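Local coordinates for ferulic acid esterase, AmCE1/Fae1A (Anaeromyces mucronatus, PDB 5CXX), which probably hydrolyses feruloyl esters of plant cell-wall polysaccharides, releasing ferulic acid, at residues 61-69 against 112-122. Residues are numbered along the deposited sequence; the frame is centred on the assembly and turned at random.
Sequences YLHGLMSYE and PDFNPEYYKGY. With FER (3-(4-hydroxy-3-methoxyphenyl)-2-propenoic acid), chain D.
One wall of the ferulic acid pocket is lined by Leu65, in the turn after strand 58-62, with Phe114 and Tyr119, while Tyr118 and Tyr122 back Leu65 from behind. Leu65 N donates almost straight (172°) to FER O1 at 2.7 Å, consistent with an oxyanion-hole role, and Met157 N also bonds the ligand. With Leu65 CG anti to the backbone N (chi1 -150°), the branched leucine end reaches into the aromatic group: Leu65 CD1 lies over the face of Tyr122, 4.1 Å from its ring centroid, while Leu65 CD2 touches Phe114 CE1 at 3.6 Å. Phe114, flat and apolar, turns an edge to the ligand ring and offers a face to the flexible methionine, Met66 CE sitting 3.7 Å from the Phe114 centroid. FER C10, the methoxy carbon, lies over the Tyr119 face, 3.3 Å above the ring plane, and the Tyr119 hydroxyl bonds Ser193. Were Tyr119 an alanine, the methoxy carbon would probably lose this aromatic face and Ser193 its hydroxyl partner. Tyr118 and Tyr122 each join an apolar ring to a hydroxyl: Tyr122 OH donates to Tyr118 OH (2.9 Å), which accepts a weak bond from Met66 N. In the type II turn Gly64 to Ser67, Gly64 O accepts from Ser67 N and, on a lone pair, from His63 ND1, 2.8 Å away. Such a loop after a central strand, near the probable nucleophile elbow, is typical of the alpha/beta-hydrolase active site.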
loop_
_atom_site.group_PDB
_atom_site.type_symbol
_atom_site.label_atom_id
_atom_site.label_comp_id
_atom_site.label_asym_id
_atom_site.label_seq_id
_atom_site.Cartn_x
_atom_site.Cartn_y
_atom_site.Cartn_z
ATOM N N TYR A 61 -2.913 -0.025 3.866
ATOM C CA TYR A 61 -1.611 0.629 3.602
ATOM C C TYR A 61 -0.509 -0.165 4.305
ATOM O O TYR A 61 -0.532 -0.277 5.552
ATOM C CB TYR A 61 -1.717 2.059 4.152
ATOM C CG TYR A 61 -0.628 3.050 3.727
ATOM C CD1 TYR A 61 0.506 2.684 2.966
ATOM C CD2 TYR A 61 -0.761 4.383 4.116
ATOM C CE1 TYR A 61 1.434 3.675 2.594
ATOM C CE2 TYR A 61 0.188 5.362 3.726
ATOM C CZ TYR A 61 1.271 4.966 2.985
ATOM O OH TYR A 61 2.201 5.904 2.603
ATOM N N LEU A 62 0.408 -0.721 3.518
ATOM C CA LEU A 62 1.359 -1.744 3.978
ATOM C C LEU A 62 2.746 -1.162 4.213
ATOM O O LEU A 62 3.353 -0.602 3.303
ATOM C CB LEU A 62 1.454 -2.868 2.914
ATOM C CG LEU A 62 0.116 -3.424 2.374
ATOM C CD1 LEU A 62 0.438 -4.685 1.590
ATOM C CD2 LEU A 62 -0.905 -3.764 3.497
ATOM N N HIS A 63 3.300 -1.369 5.434
ATOM C CA HIS A 63 4.669 -0.982 5.702
ATOM C C HIS A 63 5.719 -1.815 4.999
ATOM O O HIS A 63 5.425 -2.815 4.331
ATOM C CB HIS A 63 4.881 -1.086 7.228
ATOM C CG HIS A 63 4.745 -2.498 7.772
ATOM N ND1 HIS A 63 5.727 -3.455 7.589
ATOM C CD2 HIS A 63 3.759 -3.086 8.494
ATOM C CE1 HIS A 63 5.352 -4.588 8.188
ATOM N NE2 HIS A 63 4.157 -4.393 8.735
ATOM N N GLY A 64 6.968 -1.406 5.176
ATOM C CA GLY A 64 8.089 -2.083 4.550
ATOM C C GLY A 64 8.758 -3.154 5.408
ATOM O O GLY A 64 8.264 -3.569 6.490
ATOM N N LEU A 65 9.890 -3.622 4.911
ATOM C CA LEU A 65 10.589 -4.705 5.566
ATOM C C LEU A 65 10.999 -4.251 6.967
ATOM O O LEU A 65 11.383 -3.097 7.188
ATOM C CB LEU A 65 11.877 -5.073 4.759
ATOM C CG LEU A 65 12.376 -6.494 4.797
ATOM C CD1 LEU A 65 11.339 -7.433 4.166
ATOM C CD2 LEU A 65 13.759 -6.544 4.133
ATOM N N MET A 66 10.959 -5.164 7.907
ATOM C CA MET A 66 11.479 -4.886 9.267
ATOM C C MET A 66 10.680 -3.812 10.036
ATOM O O MET A 66 11.123 -3.285 11.048
ATOM C CB MET A 66 12.978 -4.524 9.268
ATOM C CG MET A 66 13.769 -5.477 8.290
ATOM S SD MET A 66 15.432 -5.250 8.595
ATOM C CE MET A 66 16.104 -6.038 7.062
ATOM N N SER A 67 9.486 -3.501 9.538
ATOM C CA SER A 67 8.547 -2.531 10.173
ATOM C C SER A 67 7.342 -3.265 10.724
ATOM O O SER A 67 7.320 -4.516 10.670
ATOM C CB SER A 67 8.120 -1.466 9.148
ATOM O OG SER A 67 9.312 -0.726 8.888
ATOM N N TYR A 68 6.350 -2.504 11.224
ATOM C CA TYR A 68 5.159 -3.136 11.825
ATOM C C TYR A 68 3.996 -2.157 11.719
ATOM O O TYR A 68 4.141 -1.137 11.068
ATOM C CB TYR A 68 5.431 -3.572 13.292
ATOM C CG TYR A 68 5.732 -2.418 14.238
ATOM C CD1 TYR A 68 6.947 -1.737 14.152
ATOM C CD2 TYR A 68 4.771 -2.000 15.203
ATOM C CE1 TYR A 68 7.211 -0.648 14.996
ATOM C CE2 TYR A 68 5.034 -0.919 16.070
ATOM C CZ TYR A 68 6.255 -0.262 15.953
ATOM O OH TYR A 68 6.575 0.815 16.767
ATOM N N GLU A 69 2.895 -2.481 12.367
ATOM C CA GLU A 69 1.636 -1.789 12.036
ATOM C C GLU A 69 1.645 -0.313 12.422
ATOM O O GLU A 69 0.871 0.452 11.855
ATOM C CB GLU A 69 0.439 -2.529 12.658
ATOM C CG GLU A 69 0.330 -2.415 14.219
ATOM C CD GLU A 69 1.307 -3.348 14.975
ATOM O OE1 GLU A 69 1.979 -4.227 14.360
ATOM O OE2 GLU A 69 1.381 -3.195 16.230
ATOM N N PRO A 112 13.879 -10.479 11.441
ATOM C CA PRO A 112 13.986 -9.658 10.221
ATOM C C PRO A 112 15.419 -9.582 9.691
ATOM O O PRO A 112 16.360 -9.444 10.452
ATOM C CB PRO A 112 13.477 -8.275 10.663
ATOM C CG PRO A 112 12.606 -8.593 11.965
ATOM C CD PRO A 112 13.260 -9.767 12.591
ATOM N N ASP A 113 15.547 -9.645 8.361
ATOM C CA ASP A 113 16.861 -9.564 7.751
ATOM C C ASP A 113 16.538 -9.623 6.241
ATOM O O ASP A 113 15.401 -9.908 5.838
ATOM C CB ASP A 113 17.755 -10.705 8.172
ATOM C CG ASP A 113 19.215 -10.497 7.739
ATOM O OD1 ASP A 113 19.596 -9.368 7.248
ATOM O OD2 ASP A 113 19.959 -11.482 7.879
ATOM N N PHE A 114 17.555 -9.297 5.451
ATOM C CA PHE A 114 17.459 -9.442 3.991
ATOM C C PHE A 114 17.749 -10.910 3.620
ATOM O O PHE A 114 18.872 -11.279 3.211
ATOM C CB PHE A 114 18.461 -8.500 3.331
ATOM C CG PHE A 114 18.146 -7.028 3.591
ATOM C CD1 PHE A 114 17.142 -6.372 2.894
ATOM C CD2 PHE A 114 18.915 -6.315 4.539
ATOM C CE1 PHE A 114 16.864 -5.021 3.120
ATOM C CE2 PHE A 114 18.644 -4.944 4.764
ATOM C CZ PHE A 114 17.647 -4.313 4.065
ATOM N N ASN A 115 16.734 -11.762 3.780
ATOM C CA ASN A 115 16.886 -13.121 3.307
ATOM C C ASN A 115 15.545 -13.673 2.893
ATOM O O ASN A 115 14.467 -13.224 3.362
ATOM C CB ASN A 115 17.582 -14.029 4.322
ATOM C CG ASN A 115 16.725 -14.395 5.498
ATOM O OD1 ASN A 115 15.713 -15.078 5.367
ATOM N ND2 ASN A 115 17.187 -14.030 6.688
ATOM N N PRO A 116 15.591 -14.642 1.999
ATOM C CA PRO A 116 14.396 -15.164 1.371
ATOM C C PRO A 116 13.424 -15.724 2.363
ATOM O O PRO A 116 12.242 -15.660 2.108
ATOM C CB PRO A 116 14.923 -16.287 0.506
ATOM C CG PRO A 116 16.270 -15.768 0.134
ATOM C CD PRO A 116 16.814 -15.269 1.416
ATOM N N GLU A 117 13.915 -16.363 3.420
ATOM C CA GLU A 117 12.959 -16.919 4.363
ATOM C C GLU A 117 12.147 -15.848 5.036
ATOM O O GLU A 117 10.956 -16.027 5.242
ATOM C CB GLU A 117 13.702 -17.770 5.422
ATOM C CG GLU A 117 12.719 -18.522 6.335
ATOM C CD GLU A 117 11.841 -19.535 5.586
ATOM O OE1 GLU A 117 12.259 -20.020 4.503
ATOM O OE2 GLU A 117 10.751 -19.871 6.097
ATOM N N TYR A 118 12.759 -14.715 5.370
ATOM C CA TYR A 118 11.955 -13.635 5.970
ATOM C C TYR A 118 10.937 -13.048 4.949
ATOM O O TYR A 118 9.772 -12.745 5.262
ATOM C CB TYR A 118 12.901 -12.529 6.553
ATOM C CG TYR A 118 12.168 -11.382 7.229
ATOM C CD1 TYR A 118 11.409 -11.614 8.392
ATOM C CD2 TYR A 118 12.318 -10.073 6.777
ATOM C CE1 TYR A 118 10.733 -10.566 8.992
ATOM C CE2 TYR A 118 11.682 -9.017 7.393
ATOM C CZ TYR A 118 10.877 -9.272 8.509
ATOM O OH TYR A 118 10.200 -8.194 9.093
ATOM N N TYR A 119 11.367 -12.912 3.672
ATOM C CA TYR A 119 10.424 -12.407 2.688
ATOM C C TYR A 119 9.161 -13.230 2.547
ATOM O O TYR A 119 8.112 -12.645 2.200
ATOM C CB TYR A 119 11.128 -12.341 1.315
ATOM C CG TYR A 119 12.444 -11.596 1.276
ATOM C CD1 TYR A 119 12.765 -10.556 2.165
ATOM C CD2 TYR A 119 13.372 -11.897 0.271
ATOM C CE1 TYR A 119 13.982 -9.904 2.098
ATOM C CE2 TYR A 119 14.570 -11.196 0.188
ATOM C CZ TYR A 119 14.862 -10.218 1.093
ATOM O OH TYR A 119 16.086 -9.580 1.023
ATOM N N LYS A 120 9.272 -14.555 2.718
ATOM C CA LYS A 120 8.085 -15.430 2.542
ATOM C C LYS A 120 6.892 -14.981 3.401
ATOM O O LYS A 120 5.737 -15.153 3.019
ATOM C CB LYS A 120 8.424 -16.876 2.890
ATOM C CG LYS A 120 9.376 -17.498 1.819
ATOM C CD LYS A 120 9.683 -18.925 2.268
ATOM C CE LYS A 120 10.728 -19.577 1.321
ATOM N NZ LYS A 120 11.136 -20.890 1.889
ATOM N N GLY A 121 7.175 -14.438 4.590
ATOM C CA GLY A 121 6.100 -13.948 5.456
ATOM C C GLY A 121 5.347 -12.754 4.901
ATOM O O GLY A 121 4.118 -12.640 5.110
ATOM N N TYR A 122 6.028 -11.927 4.124
ATOM C CA TYR A 122 5.366 -10.850 3.427
ATOM C C TYR A 122 4.558 -11.394 2.247
ATOM O O TYR A 122 3.438 -10.926 1.953
ATOM C CB TYR A 122 6.417 -9.774 2.908
ATOM C CG TYR A 122 6.958 -8.977 4.076
ATOM C CD1 TYR A 122 7.934 -9.519 4.921
ATOM C CD2 TYR A 122 6.463 -7.657 4.312
ATOM C CE1 TYR A 122 8.389 -8.763 6.048
ATOM C CE2 TYR A 122 6.940 -6.907 5.421
ATOM C CZ TYR A 122 7.845 -7.481 6.261
ATOM O OH TYR A 122 8.311 -6.747 7.368
HETATM C C4 FER D . 15.857 -6.467 -1.088
HETATM C C5 FER D . 16.206 -5.140 -0.704
HETATM C C6 FER D . 15.310 -4.382 -0.010
HETATM C C3 FER D . 14.556 -6.928 -0.812
HETATM C C2 FER D . 13.652 -6.193 -0.093
HETATM C C1 FER D . 14.012 -4.914 0.292
HETATM C C10 FER D . 12.955 -8.541 -1.160
HETATM C C7 FER D . 13.032 -4.126 1.093
HETATM C C8 FER D . 13.338 -3.033 1.813
HETATM C C9 FER D . 12.218 -2.333 2.581
HETATM O O1 FER D . 11.019 -2.756 2.586
HETATM O O2 FER D . 12.516 -1.315 3.259
HETATM O O4 FER D . 16.666 -7.312 -1.784
HETATM O O3 FER D . 14.332 -8.195 -1.264
#